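PDB 4OJV: 3',5'-cyclic-nucleotide phosphodiesterase 1, which is a zinc-binding enzyme of the class-II phosphodiesterase family, in the metallo-hydrolase/oxidoreductase clan, with two zinc ions bound close together. Local coordinates for residues F23-A28 with E34-D39; L131-G136 with C242-Q247; V164-V169 with L186-L191. One frame throughout, in Å; residues are numbered along the deposited sequence.

How the contacts relate
Contact 2, where residues 131-136 and 242-247 meet at the chain E zinc, which Asp244 and a water bridge to the chain D zinc, forms part of the two-zinc site. Contact 1 reaches a zinc ligand directly: Asp39, just past its second strand, has OD2 2.8 Å from ND1 of His133, a probable hydrogen bond. Contact 3 packs against the residue after that histidine, Val169 CG2 lying 3.7 Å from Ile134 CD1. Contacts 1 and 3 do not touch, their nearest atoms being about 9 Å apart, but strands of both belong to the same mixed sheet. Contact 3 falls within the stretch of chain separating the two halves of contact 2, and contacts 2 and 3 both touch the second subunit.

Contact 1. Residues F23-A28 with E34-D39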
loop_
_atom_site.group_PDB
_atom_site.type_symbol
_atom_site.label_atom_id
_atom_site.label_comp_id
_atom_site.label_asym_id
_atom_site.label_seq_id
_atom_site.Cartn_x
_atom_site.Cartn_y
_atom_site.Cartn_z
ATOM N N PHE A 23 -11.287 -2.438 7.899
ATOM C CA PHE A 23 -12.727 -2.195 8.028
ATOM C C PHE A 23 -12.939 -1.079 9.031
ATOM O O PHE A 23 -12.322 -1.080 10.094
ATOM C CB PHE A 23 -13.434 -3.475 8.499
ATOM C CG PHE A 23 -12.996 -4.707 7.759
ATOM C CD1 PHE A 23 -13.236 -4.856 6.395
ATOM C CD2 PHE A 23 -12.311 -5.713 8.421
ATOM C CE1 PHE A 23 -12.806 -5.991 5.720
ATOM C CE2 PHE A 23 -11.882 -6.847 7.752
ATOM C CZ PHE A 23 -12.131 -6.989 6.400
ATOM N N ILE A 24 -13.780 -0.103 8.703
ATOM C CA ILE A 24 -14.142 0.964 9.631
ATOM C C ILE A 24 -15.481 0.621 10.279
ATOM O O ILE A 24 -16.407 0.176 9.597
ATOM C CB ILE A 24 -14.238 2.323 8.898
ATOM C CG1 ILE A 24 -12.910 2.693 8.231
ATOM C CG2 ILE A 24 -14.748 3.423 9.825
ATOM C CD1 ILE A 24 -11.743 2.804 9.176
ATOM N N LEU A 25 -15.580 0.843 11.586
ATOM C CA LEU A 25 -16.810 0.577 12.333
ATOM C C LEU A 25 -17.313 1.828 13.022
ATOM O O LEU A 25 -16.518 2.602 13.574
ATOM C CB LEU A 25 -16.561 -0.461 13.425
ATOM C CG LEU A 25 -15.851 -1.766 13.079
ATOM C CD1 LEU A 25 -15.687 -2.631 14.319
ATOM C CD2 LEU A 25 -16.603 -2.521 11.999
ATOM N N LYS A 26 -18.634 1.993 13.037
ATOM C CA LYS A 26 -19.279 2.994 13.878
ATOM C C LYS A 26 -20.699 2.531 14.187
ATOM O O LYS A 26 -21.246 1.674 13.491
ATOM C CB LYS A 26 -19.290 4.376 13.210
ATOM C CG LYS A 26 -20.109 4.442 11.922
ATOM C CD LYS A 26 -20.169 5.856 11.333
ATOM C CE LYS A 26 -21.142 6.784 12.054
ATOM N NZ LYS A 26 -22.568 6.350 11.959
ATOM N N PRO A 27 -21.320 3.106 15.231
ATOM C CA PRO A 27 -22.727 2.815 15.472
ATOM C C PRO A 27 -23.577 3.291 14.302
ATOM O O PRO A 27 -23.264 4.302 13.667
ATOM C CB PRO A 27 -23.046 3.645 16.721
ATOM C CG PRO A 27 -21.733 3.819 17.408
ATOM C CD PRO A 27 -20.753 3.976 16.278
ATOM N N ALA A 28 -24.655 2.567 14.021
ATOM C CA ALA A 28 -25.582 2.987 12.981
ATOM C C ALA A 28 -26.212 4.342 13.304
ATOM O O ALA A 28 -26.469 4.663 14.472
ATOM C CB ALA A 28 -26.657 1.939 12.781
ATOM N N GLU A 34 -16.027 10.226 15.307
ATOM C CA GLU A 34 -15.156 9.151 15.759
ATOM C C GLU A 34 -15.447 7.845 15.041
ATOM O O GLU A 34 -16.595 7.495 14.777
ATOM C CB GLU A 34 -15.256 8.974 17.277
ATOM C CG GLU A 34 -14.615 10.104 18.077
ATOM C CD GLU A 34 -15.506 11.325 18.245
ATOM O OE1 GLU A 34 -16.717 11.245 17.963
ATOM O OE2 GLU A 34 -14.987 12.379 18.680
ATOM N N LEU A 35 -14.368 7.130 14.728
ATOM C CA LEU A 35 -14.413 5.884 13.982
ATOM C C LEU A 35 -13.401 4.904 14.563
ATOM O O LEU A 35 -12.337 5.323 15.045
ATOM C CB LEU A 35 -14.050 6.132 12.513
ATOM C CG LEU A 35 -14.969 7.059 11.720
ATOM C CD1 LEU A 35 -14.346 7.466 10.392
ATOM C CD2 LEU A 35 -16.327 6.402 11.510
ATOM N N ILE A 36 -13.728 3.613 14.512
ATOM C CA ILE A 36 -12.799 2.535 14.838
ATOM C C ILE A 36 -12.335 1.889 13.538
ATOM O O ILE A 36 -13.135 1.715 12.621
ATOM C CB ILE A 36 -13.480 1.446 15.722
ATOM C CG1 ILE A 36 -13.646 1.947 17.166
ATOM C CG2 ILE A 36 -12.729 0.115 15.634
ATOM C CD1 ILE A 36 -14.489 1.023 18.014
ATOM N N ALA A 37 -11.062 1.515 13.451
ATOM C CA ALA A 37 -10.577 0.679 12.354
ATOM C C ALA A 37 -10.225 -0.710 12.878
ATOM O O ALA A 37 -9.594 -0.841 13.934
ATOM C CB ALA A 37 -9.360 1.314 11.698
ATOM N N VAL A 38 -10.630 -1.747 12.147
ATOM C CA VAL A 38 -10.093 -3.081 12.357
ATOM C C VAL A 38 -9.114 -3.341 11.239
ATOM O O VAL A 38 -9.467 -3.304 10.055
ATOM C CB VAL A 38 -11.170 -4.180 12.420
ATOM C CG1 VAL A 38 -10.514 -5.513 12.768
ATOM C CG2 VAL A 38 -12.245 -3.820 13.437
ATOM N N ASP A 39 -7.874 -3.606 11.645
ATOM C CA ASP A 39 -6.741 -3.665 10.739
ATOM C C ASP A 39 -6.444 -2.329 10.064
ATOM O O ASP A 39 -7.131 -1.321 10.294
ATOM C CB ASP A 39 -6.800 -4.877 9.806
ATOM C CG ASP A 39 -6.310 -6.139 10.496
ATOM O OD1 ASP A 39 -5.551 -5.990 11.491
ATOM O OD2 ASP A 39 -6.653 -7.250 10.051
#
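Phe23 O receives two donors from the facing strand: Val38 N at 2.7 Å and the CA-H of Ala37. Ile36 O is used the same way, by Leu25 N at 2.8 Å and by the CA-H of Ile24. With the return bonds Phe23 N to Val38 O and Ile36 N to Leu25 O, two hydrogen-bonded pairs flank the non-hydrogen-bonded pair Ile24-Ala37. Side chains alternate between the faces. On one, Leu25 CD1 leans across to Val38 CG2 (3.7 Å), with Val241 and Ile239 of strand 238-242 packed against this face. On the other, the two branches of Ile24 divide the work: CD1 meets Ala37 CB at 3.8 Å, while CG2, anti to the backbone N, lies against Leu35 CD2. The same Leu35 methyl touches Lys26 CD. Beyond CD the lysine chain bends at chi3 (-77°) and chi4, and NZ turns back to Pro27 O (2.8 Å); it also makes a salt bridge to Glu5 and hydrogen bonds to Thr30 O and Ser93 OG. This is a beta hairpin in the middle of a mixed sheet, strand 4-8 lying beside 22-27 and strand 121-125 beside 35-38.

Contact 2. Residues L131-G136 with C242-Q247. With ZN (zinc ion), chain E; ZN (zinc ion), chain D.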
loop_
_atom_site.group_PDB
_atom_site.type_symbol
_atom_site.label_atom_id
_atom_site.label_comp_id
_atom_site.label_asym_id
_atom_site.label_seq_id
_atom_site.Cartn_x
_atom_site.Cartn_y
_atom_site.Cartn_z
ATOM N N LEU A 131 2.473 -7.142 6.835
ATOM C CA LEU A 131 2.498 -5.811 6.242
ATOM C C LEU A 131 1.165 -5.398 5.585
ATOM O O LEU A 131 0.797 -4.218 5.652
ATOM C CB LEU A 131 3.690 -5.683 5.282
ATOM C CG LEU A 131 4.039 -4.265 4.794
ATOM C CD1 LEU A 131 5.554 -4.096 4.678
ATOM C CD2 LEU A 131 3.348 -3.959 3.476
ATOM N N ASP A 132 0.455 -6.343 4.955
ATOM C CA ASP A 132 -0.830 -6.035 4.312
ATOM C C ASP A 132 -1.910 -5.587 5.295
ATOM O O ASP A 132 -2.919 -5.020 4.876
ATOM C CB ASP A 132 -1.356 -7.185 3.405
ATOM C CG ASP A 132 -1.542 -8.528 4.158
ATOM O OD1 ASP A 132 -0.582 -8.889 4.881
ATOM O OD2 ASP A 132 -2.611 -9.256 4.069
ATOM N N HIS A 133 -1.699 -5.802 6.594
ATOM C CA HIS A 133 -2.670 -5.404 7.612
ATOM C C HIS A 133 -2.276 -4.147 8.328
ATOM O O HIS A 133 -3.019 -3.684 9.192
ATOM C CB HIS A 133 -2.938 -6.551 8.597
ATOM C CG HIS A 133 -3.543 -7.749 7.924
ATOM N ND1 HIS A 133 -4.846 -8.119 8.053
ATOM C CD2 HIS A 133 -2.981 -8.618 7.016
ATOM C CE1 HIS A 133 -5.075 -9.182 7.265
ATOM N NE2 HIS A 133 -3.942 -9.474 6.621
ATOM N N ILE A 134 -1.144 -3.555 7.944
ATOM C CA ILE A 134 -0.655 -2.353 8.631
ATOM C C ILE A 134 -0.127 -1.252 7.713
ATOM O O ILE A 134 0.214 -0.186 8.193
ATOM C CB ILE A 134 0.432 -2.669 9.691
ATOM C CG1 ILE A 134 1.666 -3.273 9.006
ATOM C CG2 ILE A 134 -0.148 -3.557 10.782
ATOM C CD1 ILE A 134 2.904 -3.336 9.875
ATOM N N SER A 135 -0.058 -1.497 6.407
ATOM C CA SER A 135 0.601 -0.556 5.499
ATOM C C SER A 135 -0.053 0.833 5.474
ATOM O O SER A 135 0.654 1.848 5.457
ATOM C CB SER A 135 0.685 -1.145 4.096
ATOM O OG SER A 135 -0.590 -1.490 3.621
ATOM N N GLY A 136 -1.388 0.885 5.477
ATOM C CA GLY A 136 -2.093 2.162 5.511
ATOM C C GLY A 136 -1.968 2.857 6.852
ATOM O O GLY A 136 -1.704 4.055 6.914
ATOM N N CYS A 242 -12.504 -10.692 11.780
ATOM C CA CYS A 242 -11.416 -11.666 11.904
ATOM C C CYS A 242 -10.136 -11.264 11.194
ATOM O O CYS A 242 -10.153 -10.700 10.093
ATOM C CB CYS A 242 -11.857 -13.017 11.327
ATOM S SG CYS A 242 -13.340 -13.710 12.086
ATOM N N GLY A 243 -9.013 -11.605 11.812
ATOM C CA GLY A 243 -7.743 -11.630 11.096
ATOM C C GLY A 243 -7.555 -12.934 10.341
ATOM O O GLY A 243 -8.336 -13.883 10.521
ATOM N N ASP A 244 -6.503 -12.983 9.517
ATOM C CA ASP A 244 -6.169 -14.167 8.713
ATOM C C ASP A 244 -6.094 -15.377 9.651
ATOM O O ASP A 244 -5.664 -15.247 10.804
ATOM C CB ASP A 244 -4.799 -14.039 7.995
ATOM C CG ASP A 244 -4.638 -12.774 7.092
ATOM O OD1 ASP A 244 -5.693 -12.060 6.990
ATOM O OD2 ASP A 244 -3.433 -12.516 6.561
ATOM N N VAL A 245 -6.484 -16.545 9.161
ATOM C CA VAL A 245 -6.622 -17.707 10.033
ATOM C C VAL A 245 -6.587 -18.994 9.220
ATOM O O VAL A 245 -7.002 -19.029 8.057
ATOM C CB VAL A 245 -7.927 -17.604 10.877
ATOM C CG1 VAL A 245 -9.163 -17.661 9.981
ATOM C CG2 VAL A 245 -7.993 -18.681 11.957
ATOM N N GLU A 246 -6.083 -20.052 9.858
ATOM C CA GLU A 246 -6.168 -21.415 9.342
ATOM C C GLU A 246 -6.774 -22.322 10.410
ATOM O O GLU A 246 -6.788 -21.984 11.597
ATOM C CB GLU A 246 -4.783 -21.922 8.930
ATOM C CG GLU A 246 -3.799 -21.997 10.080
ATOM C CD GLU A 246 -2.476 -22.621 9.701
ATOM O OE1 GLU A 246 -1.629 -22.738 10.605
ATOM O OE2 GLU A 246 -2.284 -22.983 8.516
ATOM N N GLN A 247 -7.280 -23.473 9.982
ATOM C CA GLN A 247 -7.770 -24.498 10.905
ATOM C C GLN A 247 -6.680 -24.907 11.903
ATOM O O GLN A 247 -5.497 -24.904 11.574
ATOM C CB GLN A 247 -8.254 -25.717 10.100
ATOM C CG GLN A 247 -8.677 -26.938 10.912
ATOM C CD GLN A 247 -8.918 -28.176 10.062
ATOM O OE1 GLN A 247 -9.856 -28.936 10.313
ATOM N NE2 GLN A 247 -8.071 -28.391 9.059
HETATM ZN ZN ZN E . -3.350 -10.929 5.181
HETATM ZN ZN ZN D . -1.311 -12.593 7.221
HETATM O O HOH W 1 -1.502 -11.188 5.944
#
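One carboxylate oxygen, Asp244 OD2, binds both zinc ions, at 2.1 Å to the chain E zinc that it shares with Asp132 and His133 and at 2.2 Å to the chain D zinc. Water 1 forms a second bridge between the metals, and it donates a hydrogen bond to Asp132 OD1 (2.7 Å). Asp132 therefore splits its two oxygens: OD2 binds the chain E zinc, while OD1 holds the bridging water. Its CG sits between the backbone N and the carbonyl carbon (chi1 58°), which helps turn the carboxylate in toward the metals.

His133 comes from the opposite direction to Asp244 and binds the same zinc through NE2, at 2.1 Å. Its ring and the Asp244 carboxylate are turned 70° apart, and the other aspartate oxygen, OD1, lies 3.0 Å from His133 CE1. No hydrogen bond crosses between the segments; they are joined through the chain E zinc and the bridging water. On the far side of the ring, ND1 bonds to Asp39, a second-shell bond that, with the zinc on NE2, helps fix the rotation of the imidazole.

His326 also binds the chain E zinc, and His128, His130 and His213 the chain D zinc. Leu131, Asp132 and Ser135 pack against the second subunit as residues 131-136 run into helix 135-140, whereas 242-247 leave the end of strand 238-242, beside strand 273-279, on the way to helix 256-267.

Contact 3. Residues V164-V169 with L186-L191; sequences VLQKHV and LKLKCL
The last turns of helix 159-169 lie over strand 186-190 with Gln166 and Leu188 nearest, their CA atoms 7.8 Å apart, and no hydrogen bond passes between the two segments. The helix widens into a pi-type turn at 165-169, which includes both touching residues, Leu165 and Gln166.

Leu188 carries the strand's side of the contact. Its CB points at the helix, and its two methyls fork between neighbouring helical residues: CD2 goes to Leu165, CD1 to Gln166. Leu165 likewise points toward the strand, and its CD1 meets Leu188 CD2 at 3.9 Å, the two side chains crossing at a slant. Leu165 CB is also close to that methyl, which therefore rests along the root of the leucine as well as on its tip.

Gln166 reaches Leu188 by a bend. It starts away from its backbone N, with chi1 at -168°, then folds at chi2 (80°), and this brings the amide back over the leucine. OE1 comes to 3.2 Å from Leu188 CD1, a snug approach of a carbonyl oxygen to a methyl. The other end of the amide, NE2, bonds to Thr179 OG1, which helps hold the group in that position.

Helix 159-169 is the helix of a beta-alpha-beta unit that leads from strand 153-157 to strand 186-190, one of the two outermost strands of its sheet within the chain. Ile155 of the inner strand touches both Leu165 and Leu188, and Ile162, earlier on the helix, adds to the cover over Leu188. Away from the sheet, the helix meets the second subunit, where His168 bonds to His168 of the other chain.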
loop_
_atom_site.group_PDB
_atom_site.type_symbol
_atom_site.label_atom_id
_atom_site.label_comp_id
_atom_site.label_asym_id
_atom_site.label_seq_id
_atom_site.Cartn_x
_atom_site.Cartn_y
_atom_site.Cartn_z
ATOM N N VAL A 164 5.680 -6.778 17.958
ATOM C CA VAL A 164 6.253 -6.730 16.622
ATOM C C VAL A 164 6.199 -5.316 16.050
ATOM O O VAL A 164 7.159 -4.854 15.440
ATOM C CB VAL A 164 5.556 -7.741 15.695
ATOM C CG1 VAL A 164 5.961 -7.542 14.242
ATOM C CG2 VAL A 164 5.897 -9.149 16.150
ATOM N N LEU A 165 5.090 -4.607 16.254
ATOM C CA LEU A 165 5.009 -3.229 15.766
ATOM C C LEU A 165 6.083 -2.350 16.423
ATOM O O LEU A 165 6.711 -1.513 15.759
ATOM C CB LEU A 165 3.609 -2.646 15.986
ATOM C CG LEU A 165 2.481 -3.323 15.203
ATOM C CD1 LEU A 165 1.161 -2.632 15.503
ATOM C CD2 LEU A 165 2.740 -3.370 13.702
ATOM N N GLN A 166 6.307 -2.554 17.723
ATOM C CA GLN A 166 7.283 -1.751 18.439
ATOM C C GLN A 166 8.698 -2.034 17.929
ATOM O O GLN A 166 9.474 -1.110 17.698
ATOM C CB GLN A 166 7.181 -2.001 19.945
ATOM C CG GLN A 166 7.959 -1.005 20.795
ATOM C CD GLN A 166 7.208 0.299 20.956
ATOM O OE1 GLN A 166 6.164 0.346 21.598
ATOM N NE2 GLN A 166 7.731 1.366 20.365
ATOM N N LYS A 167 9.023 -3.313 17.761
ATOM C CA LYS A 167 10.389 -3.710 17.427
ATOM C C LYS A 167 10.718 -3.547 15.941
ATOM O O LYS A 167 11.832 -3.167 15.577
ATOM C CB LYS A 167 10.615 -5.162 17.843
ATOM C CG LYS A 167 12.027 -5.673 17.623
ATOM C CD LYS A 167 12.237 -7.029 18.276
ATOM C CE LYS A 167 13.584 -7.616 17.883
ATOM N NZ LYS A 167 14.715 -6.662 18.059
ATOM N N HIS A 168 9.742 -3.843 15.082
ATOM C CA HIS A 168 10.010 -4.014 13.655
ATOM C C HIS A 168 9.444 -2.960 12.751
ATOM O O HIS A 168 9.835 -2.907 11.589
ATOM C CB HIS A 168 9.593 -5.408 13.204
ATOM C CG HIS A 168 10.373 -6.495 13.879
ATOM N ND1 HIS A 168 11.706 -6.632 13.712
ATOM C CD2 HIS A 168 9.973 -7.505 14.729
ATOM C CE1 HIS A 168 12.137 -7.673 14.437
ATOM N NE2 HIS A 168 11.077 -8.211 15.060
ATOM N N VAL A 169 8.547 -2.112 13.263
ATOM C CA VAL A 169 7.903 -1.088 12.432
ATOM C C VAL A 169 8.260 0.314 12.906
ATOM O O VAL A 169 8.930 1.054 12.186
ATOM C CB VAL A 169 6.370 -1.288 12.356
ATOM C CG1 VAL A 169 5.733 -0.188 11.518
ATOM C CG2 VAL A 169 6.037 -2.649 11.760
ATOM N N LEU A 186 0.545 9.151 18.801
ATOM C CA LEU A 186 0.384 7.763 18.378
ATOM C C LEU A 186 0.846 6.864 19.505
ATOM O O LEU A 186 1.984 6.984 19.958
ATOM C CB LEU A 186 1.182 7.461 17.109
ATOM C CG LEU A 186 0.896 6.092 16.472
ATOM C CD1 LEU A 186 -0.553 5.969 16.000
ATOM C CD2 LEU A 186 1.845 5.832 15.316
ATOM N N LYS A 187 -0.037 5.983 19.968
ATOM C CA LYS A 187 0.260 5.081 21.077
ATOM C C LYS A 187 0.018 3.635 20.692
ATOM O O LYS A 187 -0.895 3.350 19.921
ATOM C CB LYS A 187 -0.631 5.407 22.277
ATOM C CG LYS A 187 -0.315 6.724 22.963
ATOM C CD LYS A 187 -1.188 6.884 24.199
ATOM C CE LYS A 187 -1.048 8.264 24.820
ATOM N NZ LYS A 187 -1.739 9.309 24.013
ATOM N N LEU A 188 0.830 2.732 21.232
ATOM C CA LEU A 188 0.621 1.284 21.128
ATOM C C LEU A 188 0.138 0.755 22.468
ATOM O O LEU A 188 0.773 1.024 23.498
ATOM C CB LEU A 188 1.927 0.572 20.764
ATOM C CG LEU A 188 2.506 0.777 19.364
ATOM C CD1 LEU A 188 3.926 0.250 19.274
ATOM C CD2 LEU A 188 1.647 0.065 18.335
ATOM N N LYS A 189 -0.965 0.009 22.471
ATOM C CA LYS A 189 -1.511 -0.535 23.711
ATOM C C LYS A 189 -1.901 -1.995 23.550
ATOM O O LYS A 189 -2.504 -2.398 22.549
ATOM C CB LYS A 189 -2.703 0.296 24.180
ATOM C CG LYS A 189 -2.320 1.678 24.677
ATOM C CD LYS A 189 -3.498 2.390 25.315
ATOM C CE LYS A 189 -3.158 3.841 25.612
ATOM N NZ LYS A 189 -4.256 4.511 26.359
ATOM N N CYS A 190 -1.544 -2.801 24.541
ATOM C CA CYS A 190 -1.872 -4.221 24.526
ATOM C C CYS A 190 -3.248 -4.504 25.102
ATOM O O CYS A 190 -3.743 -3.785 25.978
ATOM C CB CYS A 190 -0.821 -5.037 25.280
ATOM S SG CYS A 190 0.657 -5.452 24.324
ATOM N N LEU A 191 -3.852 -5.569 24.584
ATOM C CA LEU A 191 -5.081 -6.136 25.100
ATOM C C LEU A 191 -4.767 -7.508 25.679
ATOM O O LEU A 191 -3.835 -8.182 25.237
ATOM C CB LEU A 191 -6.100 -6.300 23.973
ATOM C CG LEU A 191 -6.618 -5.027 23.310
ATOM C CD1 LEU A 191 -7.307 -5.383 21.995
ATOM C CD2 LEU A 191 -7.558 -4.265 24.232
#